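PDB 3VIU: phosphoribosylformylglycinamidine synthase 2 from Thermus thermophilus, which belongs to the PurM/AIR synthase-related family and carries two copies of its N- and C-terminal domains, with adenosine-5'-diphosphate and magnesium bound in the model. Local coordinates for residues Val394-Leu404 with Ser577-Gly585. Numbering follows the deposited sequence.
Sequences VLRRLLASPNL and SEVLYLLTG
L582 reaches across to helix 391-399 and packs between R397, V394 and L398. Its CD2 lies 3.7 Å from R397 CB, while the same methyl is 4.2 Å from L398 CG. R397 bends at chi3 (67°), which turns its guanidinium back over L582: L582 CD2 sits above one face, displaced toward the rim, and L583 CD2 approaches obliquely, 4.0 Å from R397 NH1. The arginine thus meets helix 578-584 through its aliphatic root and the flat of its planar group; NH2 comes to 3.6 Å from L582 O without making a hydrogen bond. Behind it, the valines meet methyl to methyl, V394 CG1 3.8 Å from V579 CG2.

Toward the start of 578-584 the partner is E578. A bend at chi2 (-58°) swings its carboxylate end back alongside L404, and the two side chains run past each other in opposite directions. E578 CG lies 3.8 Å from both CD1 and CD2 of L404. L398 CD2 packs on E578 CB, 3.9 Å away. The buried carboxylate finds its polar partner beyond the two segments, OE2 bonding to Y162 OH. S577 caps this helix, its OG accepting from L580 N, whereas an ST turn at S401 shapes the chain leading to L404.

No hydrogen bond joins the segments; apolar and aliphatic contacts tie helix 578-584, within the second AIR synthase-related C-terminal domain, at 100° to helix 391-399, from much earlier in the chain. F654, from a loop, touches both V394 and L398. Helix 708-723 receives L395 and L399 through L711, strand 702-707 meets L395 and R396 through W706, and strand 156-163 borders N403 with Y162 and F163.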
ATOM      1  N   VAL A 394      30.394   9.311   7.517  1.00 19.47           N
ATOM      2  CA  VAL A 394      29.158   8.602   7.806  1.00 18.29           C
ATOM      3  C   VAL A 394      27.999   9.079   6.929  1.00 17.07           C
ATOM      4  O   VAL A 394      27.207   8.267   6.450  1.00 16.03           O
ATOM      5  CB  VAL A 394      28.769   8.735   9.291  1.00 18.82           C
ATOM      6  CG1 VAL A 394      27.302   8.357   9.496  1.00 18.39           C
ATOM      7  CG2 VAL A 394      29.658   7.820  10.126  1.00 20.93           C
ATOM      8  N   LEU A 395      27.896  10.387   6.717  1.00 16.64           N
ATOM      9  CA  LEU A 395      26.819  10.917   5.888  1.00 16.53           C
ATOM     10  C   LEU A 395      26.956  10.413   4.453  1.00 17.77           C
ATOM     11  O   LEU A 395      25.962  10.049   3.824  1.00 16.66           O
ATOM     12  CB  LEU A 395      26.820  12.449   5.904  1.00 14.88           C
ATOM     13  CG  LEU A 395      25.867  13.130   4.914  1.00 15.08           C
ATOM     14  CD1 LEU A 395      24.428  12.702   5.186  1.00 15.67           C
ATOM     15  CD2 LEU A 395      26.009  14.638   5.024  1.00 14.38           C
ATOM     16  N   ARG A 396      28.186  10.389   3.939  1.00 18.50           N
ATOM     17  CA  ARG A 396      28.422   9.907   2.581  1.00 19.91           C
ATOM     18  C   ARG A 396      28.120   8.417   2.494  1.00 18.79           C
ATOM     19  O   ARG A 396      27.578   7.946   1.495  1.00 19.91           O
ATOM     20  CB  ARG A 396      29.875  10.163   2.139  1.00 22.08           C
ATOM     21  CG  ARG A 396      30.232  11.639   1.900  1.00 25.65           C
ATOM     22  CD  ARG A 396      31.518  11.786   1.074  1.00 28.20           C
ATOM     23  NE  ARG A 396      32.714  11.388   1.811  1.00 29.65           N
ATOM     24  CZ  ARG A 396      33.450  12.218   2.546  1.00 31.29           C
ATOM     25  NH1 ARG A 396      33.120  13.499   2.641  1.00 31.81           N
ATOM     26  NH2 ARG A 396      34.509  11.761   3.205  1.00 31.79           N
ATOM     27  N   ARG A 397      28.456   7.675   3.544  1.00 18.10           N
ATOM     28  CA  ARG A 397      28.204   6.237   3.545  1.00 17.68           C
ATOM     29  C   ARG A 397      26.711   5.918   3.636  1.00 16.87           C
ATOM     30  O   ARG A 397      26.247   4.929   3.058  1.00 14.27           O
ATOM     31  CB  ARG A 397      28.974   5.558   4.685  1.00 18.58           C
ATOM     32  CG  ARG A 397      30.483   5.513   4.449  1.00 23.00           C
ATOM     33  CD  ARG A 397      31.255   5.141   5.710  1.00 26.67           C
ATOM     34  NE  ARG A 397      31.019   3.773   6.173  1.00 29.67           N
ATOM     35  CZ  ARG A 397      31.405   3.309   7.363  1.00 30.84           C
ATOM     36  NH1 ARG A 397      32.043   4.104   8.219  1.00 26.86           N
ATOM     37  NH2 ARG A 397      31.155   2.047   7.701  1.00 32.19           N
ATOM     38  N   LEU A 398      25.962   6.758   4.354  1.00 15.71           N
ATOM     39  CA  LEU A 398      24.518   6.563   4.497  1.00 14.74           C
ATOM     40  C   LEU A 398      23.799   6.877   3.188  1.00 14.80           C
ATOM     41  O   LEU A 398      22.873   6.163   2.787  1.00 13.98           O
ATOM     42  CB  LEU A 398      23.954   7.451   5.610  1.00 11.70           C
ATOM     43  CG  LEU A 398      24.156   6.942   7.035  1.00 14.62           C
ATOM     44  CD1 LEU A 398      23.695   8.001   8.025  1.00 17.23           C
ATOM     45  CD2 LEU A 398      23.389   5.635   7.236  1.00 14.39           C
ATOM     46  N   LEU A 399      24.225   7.953   2.532  1.00 14.14           N
ATOM     47  CA  LEU A 399      23.622   8.358   1.274  1.00 14.46           C
ATOM     48  C   LEU A 399      23.848   7.261   0.244  1.00 14.93           C
ATOM     49  O   LEU A 399      22.992   7.014  -0.595  1.00 15.94           O
ATOM     50  CB  LEU A 399      24.230   9.680   0.785  1.00 14.13           C
ATOM     51  CG  LEU A 399      23.767  10.963   1.485  1.00 11.52           C
ATOM     52  CD1 LEU A 399      24.672  12.106   1.108  1.00 10.51           C
ATOM     53  CD2 LEU A 399      22.329  11.287   1.095  1.00 10.23           C
ATOM     54  N   ALA A 400      24.991   6.585   0.336  1.00 16.34           N
ATOM     55  CA  ALA A 400      25.335   5.508  -0.597  1.00 15.29           C
ATOM     56  C   ALA A 400      24.675   4.165  -0.268  1.00 16.29           C
ATOM     57  O   ALA A 400      24.819   3.200  -1.014  1.00 15.69           O
ATOM     58  CB  ALA A 400      26.844   5.341  -0.655  1.00 13.84           C
ATOM     59  N   SER A 401      23.958   4.105   0.850  1.00 17.29           N
ATOM     60  CA  SER A 401      23.277   2.882   1.248  1.00 18.32           C
ATOM     61  C   SER A 401      22.083   2.643   0.347  1.00 20.38           C
ATOM     62  O   SER A 401      21.265   3.537   0.143  1.00 20.23           O
ATOM     63  CB  SER A 401      22.780   2.977   2.689  1.00 20.36           C
ATOM     64  OG  SER A 401      21.776   1.998   2.936  1.00 22.74           O
ATOM     65  N   PRO A 402      21.965   1.428  -0.207  1.00 21.48           N
ATOM     66  CA  PRO A 402      20.850   1.078  -1.092  1.00 21.47           C
ATOM     67  C   PRO A 402      19.459   1.357  -0.497  1.00 20.97           C
ATOM     68  O   PRO A 402      18.474   1.467  -1.228  1.00 22.10           O
ATOM     69  CB  PRO A 402      21.083  -0.405  -1.358  1.00 21.10           C
ATOM     70  CG  PRO A 402      22.577  -0.485  -1.388  1.00 22.87           C
ATOM     71  CD  PRO A 402      22.973   0.351  -0.187  1.00 21.78           C
ATOM     72  N   ASN A 403      19.377   1.466   0.820  1.00 18.18           N
ATOM     73  CA  ASN A 403      18.104   1.730   1.468  1.00 17.57           C
ATOM     74  C   ASN A 403      17.820   3.226   1.603  1.00 17.42           C
ATOM     75  O   ASN A 403      16.693   3.620   1.901  1.00 17.96           O
ATOM     76  CB  ASN A 403      18.079   1.070   2.856  1.00 20.05           C
ATOM     77  CG  ASN A 403      17.814  -0.437   2.795  1.00 22.85           C
ATOM     78  OD1 ASN A 403      18.289  -1.194   3.647  1.00 24.88           O
ATOM     79  ND2 ASN A 403      17.041  -0.871   1.802  1.00 19.11           N
ATOM     80  N   LEU A 404      18.833   4.055   1.370  1.00 15.20           N
ATOM     81  CA  LEU A 404      18.686   5.504   1.497  1.00 15.25           C
ATOM     82  C   LEU A 404      18.975   6.292   0.213  1.00 15.04           C
ATOM     83  O   LEU A 404      18.596   7.451   0.097  1.00 14.81           O
ATOM     84  CB  LEU A 404      19.598   6.002   2.613  1.00 12.45           C
ATOM     85  CG  LEU A 404      19.440   5.218   3.918  1.00 12.62           C
ATOM     86  CD1 LEU A 404      20.550   5.587   4.911  1.00  7.00           C
ATOM     87  CD2 LEU A 404      18.061   5.506   4.491  1.00 10.62           C
ATOM     88  N   SER A 577      18.479   1.747  14.110  1.00 13.08           N
ATOM     89  CA  SER A 577      18.671   2.808  13.134  1.00 12.99           C
ATOM     90  C   SER A 577      19.545   2.408  11.968  1.00 15.52           C
ATOM     91  O   SER A 577      20.172   1.338  11.966  1.00 14.33           O
ATOM     92  CB  SER A 577      19.294   4.028  13.794  1.00 14.03           C
ATOM     93  OG  SER A 577      20.650   3.773  14.123  1.00 11.88           O
ATOM     94  N   GLU A 578      19.580   3.295  10.974  1.00 15.25           N
ATOM     95  CA  GLU A 578      20.395   3.103   9.787  1.00 14.98           C
ATOM     96  C   GLU A 578      21.868   3.219  10.174  1.00 15.27           C
ATOM     97  O   GLU A 578      22.677   2.367   9.836  1.00 17.07           O
ATOM     98  CB  GLU A 578      20.081   4.173   8.736  1.00 14.56           C
ATOM     99  CG  GLU A 578      18.838   3.935   7.914  1.00 18.48           C
ATOM    100  CD  GLU A 578      18.888   2.615   7.158  1.00 22.49           C
ATOM    101  OE1 GLU A 578      20.001   2.184   6.766  1.00 21.09           O
ATOM    102  OE2 GLU A 578      17.806   2.021   6.951  1.00 24.81           O
ATOM    103  N   VAL A 579      22.211   4.281  10.892  1.00 14.87           N
ATOM    104  CA  VAL A 579      23.592   4.493  11.275  1.00 14.24           C
ATOM    105  C   VAL A 579      24.126   3.345  12.118  1.00 14.18           C
ATOM    106  O   VAL A 579      25.310   3.025  12.044  1.00 13.50           O
ATOM    107  CB  VAL A 579      23.779   5.833  12.044  1.00 12.55           C
ATOM    108  CG1 VAL A 579      23.310   5.684  13.493  1.00  7.87           C
ATOM    109  CG2 VAL A 579      25.244   6.265  11.978  1.00  7.30           C
ATOM    110  N   LEU A 580      23.264   2.727  12.921  1.00 15.48           N
ATOM    111  CA  LEU A 580      23.705   1.606  13.750  1.00 16.08           C
ATOM    112  C   LEU A 580      24.098   0.450  12.838  1.00 16.81           C
ATOM    113  O   LEU A 580      25.164  -0.152  12.997  1.00 18.82           O
ATOM    114  CB  LEU A 580      22.594   1.142  14.700  1.00 14.47           C
ATOM    115  CG  LEU A 580      22.891  -0.166  15.457  1.00 14.49           C
ATOM    116  CD1 LEU A 580      24.128  -0.002  16.335  1.00 12.26           C
ATOM    117  CD2 LEU A 580      21.701  -0.553  16.305  1.00 14.76           C
ATOM    118  N   TYR A 581      23.229   0.152  11.878  1.00 16.24           N
ATOM    119  CA  TYR A 581      23.469  -0.931  10.935  1.00 17.33           C
ATOM    120  C   TYR A 581      24.737  -0.705  10.123  1.00 17.26           C
ATOM    121  O   TYR A 581      25.479  -1.643   9.856  1.00 16.58           O
ATOM    122  CB  TYR A 581      22.293  -1.079   9.974  1.00 16.88           C
ATOM    123  CG  TYR A 581      22.530  -2.122   8.914  1.00 15.89           C
ATOM    124  CD1 TYR A 581      22.481  -3.481   9.223  1.00 15.58           C
ATOM    125  CD2 TYR A 581      22.813  -1.754   7.602  1.00 15.61           C
ATOM    126  CE1 TYR A 581      22.703  -4.447   8.251  1.00 15.73           C
ATOM    127  CE2 TYR A 581      23.037  -2.713   6.620  1.00 16.88           C
ATOM    128  CZ  TYR A 581      22.981  -4.058   6.952  1.00 17.72           C
ATOM    129  OH  TYR A 581      23.202  -5.015   5.988  1.00 20.84           O
ATOM    130  N   LEU A 582      24.967   0.542   9.726  1.00 16.31           N
ATOM    131  CA  LEU A 582      26.143   0.892   8.944  1.00 16.66           C
ATOM    132  C   LEU A 582      27.432   0.706   9.735  1.00 16.60           C
ATOM    133  O   LEU A 582      28.437   0.265   9.185  1.00 18.16           O
ATOM    134  CB  LEU A 582      26.057   2.346   8.471  1.00 18.61           C
ATOM    135  CG  LEU A 582      27.311   2.860   7.751  1.00 18.87           C
ATOM    136  CD1 LEU A 582      27.295   2.368   6.320  1.00 20.52           C
ATOM    137  CD2 LEU A 582      27.359   4.383   7.782  1.00 19.90           C
ATOM    138  N   LEU A 583      27.399   1.031  11.024  1.00 15.66           N
ATOM    139  CA  LEU A 583      28.587   0.921  11.864  1.00 17.88           C
ATOM    140  C   LEU A 583      28.830  -0.425  12.560  1.00 18.81           C
ATOM    141  O   LEU A 583      29.966  -0.743  12.912  1.00 20.12           O
ATOM    142  CB  LEU A 583      28.582   2.046  12.907  1.00 16.88           C
ATOM    143  CG  LEU A 583      28.588   3.467  12.324  1.00 17.11           C
ATOM    144  CD1 LEU A 583      28.445   4.480  13.452  1.00 15.06           C
ATOM    145  CD2 LEU A 583      29.875   3.707  11.536  1.00 13.94           C
ATOM    146  N   THR A 584      27.781  -1.217  12.764  1.00 19.22           N
ATOM    147  CA  THR A 584      27.951  -2.506  13.431  1.00 18.19           C
ATOM    148  C   THR A 584      27.563  -3.663  12.530  1.00 18.19           C
ATOM    149  O   THR A 584      27.863  -4.821  12.821  1.00 19.77           O
ATOM    150  CB  THR A 584      27.089  -2.608  14.696  1.00 17.62           C
ATOM    151  OG1 THR A 584      25.704  -2.652  14.325  1.00 18.85           O
ATOM    152  CG2 THR A 584      27.347  -1.422  15.613  1.00 17.18           C
ATOM    153  N   GLY A 585      26.897  -3.346  11.432  1.00 16.72           N
ATOM    154  CA  GLY A 585      26.459  -4.388  10.530  1.00 18.12           C
ATOM    155  C   GLY A 585      25.291  -5.141  11.139  1.00 17.58           C
ATOM    156  O   GLY A 585      24.844  -6.146  10.599  1.00 18.40           O
TER